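Long-range contact in nucleoside phosphorylase, putative (Trypanosoma brucei, PDB 3BJE), which cleaves uridine with phosphate to give uracil and ribose 1-phosphate, working as a homodimer: residues G94-H108 with M293-Y307. Sequence-based numbering, arbitrary orientation.
Sequences GMGVDNIEIVLNEIH and METSAICYLSDMLGY. With CA (calcium ion), chain G; R1P (1-O-phosphono-alpha-D-ribofuranose), chain C.
At the pocket end, Gly-96 N donates, close to straight, to the anti lone pair of Glu-294 OE2 (2.8 Å). The Glu-294 side chain bends at chi2 (95°), which swings its end toward Gly-96 and the sugar. The same carboxylate takes the O2 and O3 hydroxyls of 1-O-phosphono-alpha-D-ribofuranose: O3 on OE2, a bond so short that its exact length is doubtful, and O2 on OE1, an oxygen whose position is less certain and which also meets Arg-145 in a salt bridge. Met-293 N gives O2 a further hydrogen bond (3.0 Å), while the Met-95 and Met-293 side chains pack against the sugar carbons. Beside this site, Met-95 O, both oxygens of Asp-98 and Asn-99 OD1 bind calcium, whose shell is completed by the same residues of the second subunit; the ion thereby bridges the two subunits.

Behind the pocket, residues 97-108 of helix 97-112 and helix 295-305, part of the phosphorylase-superfamily fold, run roughly parallel, their axes 8.4 Å apart and crossing at -31°. Val-97 CG1 lies against Ala-297 CB (3.6 Å), and Ile-100 lays CG1 across Glu-294 CB and CG2 on Ile-298 CG1. Leu-104 is a knob in the hole of Ala-297, Ile-298, Leu-301 and Ser-302, its CD1 3.7 Å from Leu-301 CB.

At the far end, Leu-305 CD2 makes a CH-pi contact over the centre of the His-108 ring, near its normal. In that ring's plane, ND1 donates almost straight to Tyr-307 OH (3.0 Å, 174°); this hydroxyl also hydrogen-bonds Glu-112. A Schellman motif at Gly-306 ends helix 295-305 just before Tyr-307.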
ATOM      1  N   GLY A  94       5.206   6.020  -2.651  1.00 19.07           N
ATOM      2  CA  GLY A  94       5.002   4.631  -3.034  1.00 18.51           C
ATOM      3  C   GLY A  94       3.522   4.418  -3.300  1.00 18.69           C
ATOM      4  O   GLY A  94       2.737   5.360  -3.311  1.00 20.79           O
ATOM      5  N   MET A  95       3.128   3.166  -3.477  1.00 17.66           N
ATOM      6  CA  MET A  95       1.789   2.865  -3.960  1.00 16.41           C
ATOM      7  C   MET A  95       0.808   2.667  -2.834  1.00 17.64           C
ATOM      8  O   MET A  95       1.099   1.939  -1.886  1.00 13.59           O
ATOM      9  CB  MET A  95       1.832   1.621  -4.841  1.00 16.18           C
ATOM     10  CG  MET A  95       2.775   1.769  -5.990  1.00 17.77           C
ATOM     11  SD  MET A  95       2.725   0.409  -7.157  1.00 18.02           S
ATOM     12  CE  MET A  95       3.633  -0.831  -6.242  1.00 17.34           C
ATOM     13  N   GLY A  96      -0.350   3.313  -2.928  1.00 15.98           N
ATOM     14  CA  GLY A  96      -1.473   2.979  -2.071  1.00 15.22           C
ATOM     15  C   GLY A  96      -1.881   3.928  -0.957  1.00 15.94           C
ATOM     16  O   GLY A  96      -1.109   4.759  -0.491  1.00 14.76           O
ATOM     17  N   VAL A  97      -3.146   3.792  -0.564  1.00 16.64           N
ATOM     18  CA  VAL A  97      -3.738   4.606   0.492  1.00 14.25           C
ATOM     19  C   VAL A  97      -3.133   4.333   1.868  1.00 14.81           C
ATOM     20  O   VAL A  97      -3.129   5.194   2.742  1.00 16.27           O
ATOM     21  CB  VAL A  97      -5.282   4.432   0.568  1.00 14.84           C
ATOM     22  CG1 VAL A  97      -5.968   5.112  -0.642  1.00 15.39           C
ATOM     23  CG2 VAL A  97      -5.677   2.952   0.719  1.00 15.12           C
ATOM     24  N   ASP A  98      -2.609   3.124   2.035  1.00 14.50           N
ATOM     25  CA  ASP A  98      -1.895   2.769   3.246  1.00 14.39           C
ATOM     26  C   ASP A  98      -0.607   3.573   3.355  1.00 15.98           C
ATOM     27  O   ASP A  98      -0.275   4.089   4.426  1.00 15.79           O
ATOM     28  CB  ASP A  98      -1.619   1.263   3.285  1.00 15.42           C
ATOM     29  CG  ASP A  98      -0.795   0.763   2.125  1.00 15.83           C
ATOM     30  OD1 ASP A  98      -0.930   1.237   0.979  1.00 14.02           O
ATOM     31  OD2 ASP A  98      -0.031  -0.179   2.325  1.00 16.48           O
ATOM     32  N   ASN A  99       0.096   3.707   2.234  1.00 13.94           N
ATOM     33  CA  ASN A  99       1.304   4.552   2.158  1.00 13.70           C
ATOM     34  C   ASN A  99       0.967   6.016   2.421  1.00 15.60           C
ATOM     35  O   ASN A  99       1.721   6.753   3.077  1.00 15.93           O
ATOM     36  CB  ASN A  99       1.978   4.394   0.802  1.00 14.08           C
ATOM     37  CG  ASN A  99       2.644   3.034   0.633  1.00 13.66           C
ATOM     38  OD1 ASN A  99       2.031   1.972   0.865  1.00 13.68           O
ATOM     39  ND2 ASN A  99       3.915   3.061   0.231  1.00 15.44           N
ATOM     40  N   ILE A 100      -0.178   6.449   1.890  1.00 14.38           N
ATOM     41  CA  ILE A 100      -0.672   7.801   2.142  1.00 14.59           C
ATOM     42  C   ILE A 100      -0.909   8.021   3.639  1.00 15.82           C
ATOM     43  O   ILE A 100      -0.534   9.061   4.197  1.00 16.41           O
ATOM     44  CB  ILE A 100      -1.973   8.108   1.314  1.00 16.55           C
ATOM     45  CG1 ILE A 100      -1.711   8.123  -0.208  1.00 16.25           C
ATOM     46  CG2 ILE A 100      -2.586   9.435   1.778  1.00 16.94           C
ATOM     47  CD1 ILE A 100      -0.576   9.029  -0.673  1.00 15.82           C
ATOM     48  N   GLU A 101      -1.539   7.044   4.279  1.00 14.93           N
ATOM     49  CA  GLU A 101      -1.848   7.142   5.703  1.00 15.55           C
ATOM     50  C   GLU A 101      -0.531   7.348   6.475  1.00 17.34           C
ATOM     51  O   GLU A 101      -0.444   8.193   7.364  1.00 15.83           O
ATOM     52  CB  GLU A 101      -2.597   5.888   6.164  1.00 15.26           C
ATOM     53  CG  GLU A 101      -3.186   5.980   7.592  1.00 14.30           C
ATOM     54  CD  GLU A 101      -2.399   5.250   8.690  1.00 16.35           C
ATOM     55  OE1 GLU A 101      -1.215   4.864   8.443  1.00 17.51           O
ATOM     56  OE2 GLU A 101      -2.952   5.072   9.798  1.00 17.35           O
ATOM     57  N   ILE A 102       0.500   6.596   6.100  1.00 15.84           N
ATOM     58  CA  ILE A 102       1.807   6.766   6.724  1.00 14.32           C
ATOM     59  C   ILE A 102       2.340   8.185   6.526  1.00 16.62           C
ATOM     60  O   ILE A 102       2.698   8.891   7.471  1.00 16.15           O
ATOM     61  CB  ILE A 102       2.799   5.750   6.155  1.00 15.77           C
ATOM     62  CG1 ILE A 102       2.471   4.356   6.697  1.00 16.09           C
ATOM     63  CG2 ILE A 102       4.248   6.141   6.534  1.00 17.90           C
ATOM     64  CD1 ILE A 102       3.214   3.228   5.998  1.00 18.45           C
ATOM     65  N   VAL A 103       2.425   8.605   5.278  1.00 15.63           N
ATOM     66  CA  VAL A 103       3.067   9.872   4.973  1.00 15.87           C
ATOM     67  C   VAL A 103       2.289  11.074   5.536  1.00 17.21           C
ATOM     68  O   VAL A 103       2.906  12.041   6.027  1.00 17.52           O
ATOM     69  CB  VAL A 103       3.299   9.994   3.452  1.00 15.56           C
ATOM     70  CG1 VAL A 103       3.855  11.375   3.078  1.00 19.73           C
ATOM     71  CG2 VAL A 103       4.287   8.915   2.997  1.00 18.06           C
ATOM     72  N   LEU A 104       0.954  11.064   5.424  1.00 15.92           N
ATOM     73  CA  LEU A 104       0.177  12.172   5.993  1.00 15.79           C
ATOM     74  C   LEU A 104       0.276  12.257   7.524  1.00 16.50           C
ATOM     75  O   LEU A 104       0.308  13.372   8.067  1.00 18.42           O
ATOM     76  CB  LEU A 104      -1.287  12.146   5.557  1.00 16.51           C
ATOM     77  CG  LEU A 104      -1.555  12.677   4.147  1.00 16.03           C
ATOM     78  CD1 LEU A 104      -3.041  12.478   3.848  1.00 18.35           C
ATOM     79  CD2 LEU A 104      -1.147  14.130   3.967  1.00 19.88           C
ATOM     80  N   ASN A 105       0.314  11.126   8.232  1.00 16.32           N
ATOM     81  CA  ASN A 105       0.536  11.164   9.685  1.00 15.90           C
ATOM     82  C   ASN A 105       1.881  11.804  10.017  1.00 16.76           C
ATOM     83  O   ASN A 105       1.982  12.609  10.950  1.00 17.52           O
ATOM     84  CB  ASN A 105       0.483   9.750  10.267  1.00 16.22           C
ATOM     85  CG  ASN A 105      -0.900   9.363  10.711  1.00 17.50           C
ATOM     86  OD1 ASN A 105      -1.253   9.592  11.868  1.00 17.37           O
ATOM     87  ND2 ASN A 105      -1.699   8.806   9.799  1.00 16.77           N
ATOM     88  N   GLU A 106       2.900  11.462   9.233  1.00 16.65           N
ATOM     89  CA  GLU A 106       4.231  11.971   9.489  1.00 16.52           C
ATOM     90  C   GLU A 106       4.359  13.452   9.122  1.00 15.75           C
ATOM     91  O   GLU A 106       4.968  14.209   9.878  1.00 17.26           O
ATOM     92  CB  GLU A 106       5.283  11.061   8.843  1.00 16.71           C
ATOM     93  CG  GLU A 106       5.220   9.669   9.463  1.00 16.27           C
ATOM     94  CD  GLU A 106       6.251   8.691   8.953  1.00 16.23           C
ATOM     95  OE1 GLU A 106       7.078   9.050   8.095  1.00 20.78           O
ATOM     96  OE2 GLU A 106       6.232   7.537   9.422  1.00 16.46           O
ATOM     97  N   ILE A 107       3.739  13.865   8.014  1.00 15.78           N
ATOM     98  CA  ILE A 107       3.645  15.304   7.692  1.00 16.41           C
ATOM     99  C   ILE A 107       2.923  16.066   8.822  1.00 15.66           C
ATOM    100  O   ILE A 107       3.336  17.163   9.226  1.00 16.36           O
ATOM    101  CB  ILE A 107       2.941  15.535   6.331  1.00 16.60           C
ATOM    102  CG1 ILE A 107       3.856  15.108   5.169  1.00 17.53           C
ATOM    103  CG2 ILE A 107       2.494  17.012   6.181  1.00 18.15           C
ATOM    104  CD1 ILE A 107       3.106  14.948   3.832  1.00 18.75           C
ATOM    105  N   HIS A 108       1.817  15.497   9.308  1.00 15.94           N
ATOM    106  CA  HIS A 108       1.090  16.095  10.445  1.00 15.74           C
ATOM    107  C   HIS A 108       1.978  16.328  11.648  1.00 16.40           C
ATOM    108  O   HIS A 108       1.991  17.440  12.185  1.00 17.75           O
ATOM    109  CB  HIS A 108      -0.132  15.242  10.801  1.00 16.76           C
ATOM    110  CG  HIS A 108      -0.968  15.806  11.900  1.00 16.09           C
ATOM    111  ND1 HIS A 108      -1.354  17.126  11.923  1.00 17.28           N
ATOM    112  CD2 HIS A 108      -1.489  15.235  13.015  1.00 18.23           C
ATOM    113  CE1 HIS A 108      -2.074  17.347  13.014  1.00 19.47           C
ATOM    114  NE2 HIS A 108      -2.165  16.219  13.695  1.00 16.98           N
ATOM    115  N   MET A 293      -4.840   4.534  -6.983  1.00 18.05           N
ATOM    116  CA  MET A 293      -4.623   3.856  -5.693  1.00 17.97           C
ATOM    117  C   MET A 293      -4.354   4.734  -4.458  1.00 17.92           C
ATOM    118  O   MET A 293      -4.095   4.191  -3.390  1.00 19.52           O
ATOM    119  CB  MET A 293      -3.486   2.837  -5.844  1.00 20.66           C
ATOM    120  CG  MET A 293      -3.821   1.719  -6.822  1.00 20.63           C
ATOM    121  SD  MET A 293      -2.518   0.501  -7.077  1.00 19.39           S
ATOM    122  CE  MET A 293      -2.395  -0.217  -5.404  1.00 19.48           C
ATOM    123  N   GLU A 294      -4.431   6.065  -4.582  1.00 17.82           N
ATOM    124  CA  GLU A 294      -4.092   6.968  -3.460  1.00 17.27           C
ATOM    125  C   GLU A 294      -5.087   8.069  -3.097  1.00 17.76           C
ATOM    126  O   GLU A 294      -5.090   8.541  -1.962  1.00 19.79           O
ATOM    127  CB  GLU A 294      -2.728   7.629  -3.735  1.00 20.23           C
ATOM    128  CG  GLU A 294      -1.549   6.646  -3.704  1.00 20.25           C
ATOM    129  CD  GLU A 294      -1.154   6.096  -5.073  1.00 21.62           C
ATOM    130  OE1 GLU A 294      -1.295   6.800  -6.083  1.00 29.02           O
ATOM    131  OE2 GLU A 294      -0.672   4.925  -5.161  1.00 19.90           O
ATOM    132  N   THR A 295      -5.918   8.486  -4.044  1.00 18.07           N
ATOM    133  CA  THR A 295      -6.581   9.782  -3.924  1.00 16.99           C
ATOM    134  C   THR A 295      -7.628   9.849  -2.817  1.00 17.60           C
ATOM    135  O   THR A 295      -7.722  10.851  -2.123  1.00 19.52           O
ATOM    136  CB  THR A 295      -7.155  10.209  -5.300  1.00 17.37           C
ATOM    137  OG1 THR A 295      -6.059  10.485  -6.168  1.00 19.88           O
ATOM    138  CG2 THR A 295      -8.014  11.468  -5.194  1.00 19.30           C
ATOM    139  N   SER A 296      -8.434   8.798  -2.656  1.00 17.31           N
ATOM    140  CA  SER A 296      -9.480   8.803  -1.641  1.00 17.18           C
ATOM    141  C   SER A 296      -8.922   9.166  -0.261  1.00 18.21           C
ATOM    142  O   SER A 296      -9.464  10.057   0.406  1.00 18.52           O
ATOM    143  CB  SER A 296     -10.151   7.432  -1.556  1.00 19.24           C
ATOM    144  OG  SER A 296      -9.190   6.422  -1.300  1.00 17.60           O
ATOM    145  N   ALA A 297      -7.838   8.504   0.165  1.00 17.13           N
ATOM    146  CA  ALA A 297      -7.254   8.743   1.506  1.00 16.72           C
ATOM    147  C   ALA A 297      -6.555  10.104   1.578  1.00 17.29           C
ATOM    148  O   ALA A 297      -6.555  10.766   2.614  1.00 18.16           O
ATOM    149  CB  ALA A 297      -6.263   7.633   1.898  1.00 19.55           C
ATOM    150  N   ILE A 298      -5.921  10.522   0.496  1.00 18.67           N
ATOM    151  CA  ILE A 298      -5.341  11.860   0.475  1.00 15.90           C
ATOM    152  C   ILE A 298      -6.408  12.875   0.774  1.00 16.71           C
ATOM    153  O   ILE A 298      -6.217  13.777   1.587  1.00 17.47           O
ATOM    154  CB  ILE A 298      -4.728  12.183  -0.903  1.00 16.55           C
ATOM    155  CG1 ILE A 298      -3.467  11.372  -1.107  1.00 17.61           C
ATOM    156  CG2 ILE A 298      -4.428  13.683  -1.052  1.00 20.02           C
ATOM    157  CD1 ILE A 298      -2.939  11.447  -2.545  1.00 17.54           C
ATOM    158  N   CYS A 299      -7.530  12.786   0.055  1.00 18.69           N
ATOM    159  CA  CYS A 299      -8.617  13.734   0.254  1.00 17.50           C
ATOM    160  C   CYS A 299      -9.228  13.646   1.663  1.00 15.59           C
ATOM    161  O   CYS A 299      -9.460  14.656   2.332  1.00 16.54           O
ATOM    162  CB  CYS A 299      -9.689  13.527  -0.809  1.00 18.22           C
ATOM    163  SG  CYS A 299      -9.148  14.054  -2.456  1.00 20.02           S
ATOM    164  N   TYR A 300      -9.535  12.432   2.085  1.00 16.71           N
ATOM    165  CA  TYR A 300     -10.209  12.231   3.368  1.00 16.80           C
ATOM    166  C   TYR A 300      -9.359  12.634   4.566  1.00 17.45           C
ATOM    167  O   TYR A 300      -9.814  13.367   5.452  1.00 17.52           O
ATOM    168  CB  TYR A 300     -10.649  10.774   3.517  1.00 18.53           C
ATOM    169  CG  TYR A 300     -11.477  10.545   4.763  1.00 17.50           C
ATOM    170  CD1 TYR A 300     -12.863  10.617   4.737  1.00 18.44           C
ATOM    171  CD2 TYR A 300     -10.864  10.283   5.979  1.00 18.29           C
ATOM    172  CE1 TYR A 300     -13.610  10.433   5.895  1.00 19.25           C
ATOM    173  CE2 TYR A 300     -11.596  10.087   7.143  1.00 17.07           C
ATOM    174  CZ  TYR A 300     -12.975  10.178   7.097  1.00 20.32           C
ATOM    175  OH  TYR A 300     -13.720   9.994   8.235  1.00 21.02           O
ATOM    176  N   LEU A 301      -8.140  12.125   4.614  1.00 17.43           N
ATOM    177  CA  LEU A 301      -7.274  12.380   5.759  1.00 18.49           C
ATOM    178  C   LEU A 301      -6.819  13.855   5.764  1.00 20.20           C
ATOM    179  O   LEU A 301      -6.757  14.457   6.835  1.00 19.88           O
ATOM    180  CB  LEU A 301      -6.081  11.448   5.709  1.00 18.01           C
ATOM    181  CG  LEU A 301      -6.414   9.954   5.900  1.00 18.78           C
ATOM    182  CD1 LEU A 301      -5.161   9.099   5.766  1.00 19.32           C
ATOM    183  CD2 LEU A 301      -7.017   9.684   7.274  1.00 18.93           C
ATOM    184  N   SER A 302      -6.562  14.444   4.584  1.00 18.58           N
ATOM    185  CA  SER A 302      -6.190  15.871   4.528  1.00 17.06           C
ATOM    186  C   SER A 302      -7.348  16.733   5.022  1.00 17.75           C
ATOM    187  O   SER A 302      -7.148  17.655   5.842  1.00 18.70           O
ATOM    188  CB  SER A 302      -5.741  16.297   3.126  1.00 17.46           C
ATOM    189  OG  SER A 302      -4.568  15.611   2.741  1.00 18.94           O
ATOM    190  N   ASP A 303      -8.555  16.447   4.534  1.00 18.12           N
ATOM    191  CA  ASP A 303      -9.710  17.220   4.948  1.00 17.93           C
ATOM    192  C   ASP A 303      -9.919  17.095   6.453  1.00 17.78           C
ATOM    193  O   ASP A 303     -10.244  18.078   7.119  1.00 19.24           O
ATOM    194  CB  ASP A 303     -10.967  16.809   4.181  1.00 16.63           C
ATOM    195  CG  ASP A 303     -12.212  17.420   4.766  1.00 18.61           C
ATOM    196  OD1 ASP A 303     -12.515  18.593   4.424  1.00 21.60           O
ATOM    197  OD2 ASP A 303     -12.863  16.753   5.598  1.00 21.21           O
ATOM    198  N   MET A 304      -9.723  15.892   6.984  1.00 17.57           N
ATOM    199  CA  MET A 304      -9.856  15.663   8.420  1.00 17.65           C
ATOM    200  C   MET A 304      -8.916  16.575   9.220  1.00 17.74           C
ATOM    201  O   MET A 304      -9.306  17.079  10.281  1.00 19.65           O
ATOM    202  CB  MET A 304      -9.624  14.185   8.756  1.00 16.52           C
ATOM    203  CG  MET A 304      -9.608  13.872  10.248  1.00 15.84           C
ATOM    204  SD  MET A 304      -9.784  12.106  10.500  1.00 18.57           S
ATOM    205  CE  MET A 304     -11.568  11.985  10.341  1.00 20.44           C
ATOM    206  N   LEU A 305      -7.698  16.767   8.706  1.00 17.37           N
ATOM    207  CA  LEU A 305      -6.704  17.641   9.357  1.00 18.93           C
ATOM    208  C   LEU A 305      -6.895  19.130   9.062  1.00 19.16           C
ATOM    209  O   LEU A 305      -6.239  19.965   9.682  1.00 19.58           O
ATOM    210  CB  LEU A 305      -5.286  17.262   8.945  1.00 19.45           C
ATOM    211  CG  LEU A 305      -4.809  15.893   9.371  1.00 19.32           C
ATOM    212  CD1 LEU A 305      -3.419  15.658   8.798  1.00 20.34           C
ATOM    213  CD2 LEU A 305      -4.835  15.794  10.885  1.00 18.42           C
ATOM    214  N   GLY A 306      -7.789  19.459   8.136  1.00 18.21           N
ATOM    215  CA  GLY A 306      -7.949  20.827   7.679  1.00 18.47           C
ATOM    216  C   GLY A 306      -6.923  21.308   6.667  1.00 19.70           C
ATOM    217  O   GLY A 306      -6.835  22.509   6.405  1.00 21.54           O
ATOM    218  N   TYR A 307      -6.169  20.390   6.079  1.00 18.23           N
ATOM    219  CA  TYR A 307      -5.207  20.728   5.045  1.00 17.98           C
ATOM    220  C   TYR A 307      -5.911  20.690   3.693  1.00 18.93           C
ATOM    221  O   TYR A 307      -6.789  19.845   3.481  1.00 21.24           O
ATOM    222  CB  TYR A 307      -4.059  19.721   5.014  1.00 19.61           C
ATOM    223  CG  TYR A 307      -3.226  19.574   6.284  1.00 17.44           C
ATOM    224  CD1 TYR A 307      -3.365  20.446   7.361  1.00 18.71           C
ATOM    225  CD2 TYR A 307      -2.261  18.580   6.384  1.00 17.87           C
ATOM    226  CE1 TYR A 307      -2.580  20.313   8.504  1.00 18.77           C
ATOM    227  CE2 TYR A 307      -1.474  18.426   7.542  1.00 18.86           C
ATOM    228  CZ  TYR A 307      -1.641  19.292   8.599  1.00 20.96           C
ATOM    229  OH  TYR A 307      -0.865  19.165   9.744  1.00 19.46           O
TER
HETATM  230 CA    CA G 402       0.853   0.179  -0.284  1.00 13.12          CA
HETATM  231  C5  R1P C 401       0.182   1.748  -9.863  1.00 22.94           C
HETATM  232  O5  R1P C 401       0.880   1.454 -11.082  1.00 20.82           O
HETATM  233  C4  R1P C 401       0.577   3.115  -9.337  1.00 21.45           C
HETATM  234  O4  R1P C 401       0.470   4.125 -10.357  1.00 28.06           O
HETATM  235  C1  R1P C 401      -0.446   5.151  -9.958  1.00 27.13           C
HETATM  236  C2  R1P C 401      -1.342   4.448  -8.924  1.00 24.34           C
HETATM  237  O2  R1P C 401      -2.143   5.299  -8.071  1.00 19.17           O
HETATM  238  C3  R1P C 401      -0.320   3.569  -8.198  1.00 21.59           C
HETATM  239  O3  R1P C 401       0.474   4.308  -7.256  1.00 20.92           O
HETATM  240  O1  R1P C 401       0.211   6.372  -9.481  1.00 24.69           O
HETATM  241  P   R1P C 401       1.781   6.754  -9.505  1.00 24.37           P
HETATM  242  O1P R1P C 401       2.325   5.684  -8.548  1.00 24.46           O
HETATM  243  O2P R1P C 401       1.822   8.162  -8.937  1.00 25.15           O
HETATM  244  O3P R1P C 401       2.323   6.599 -10.889  1.00 25.49           O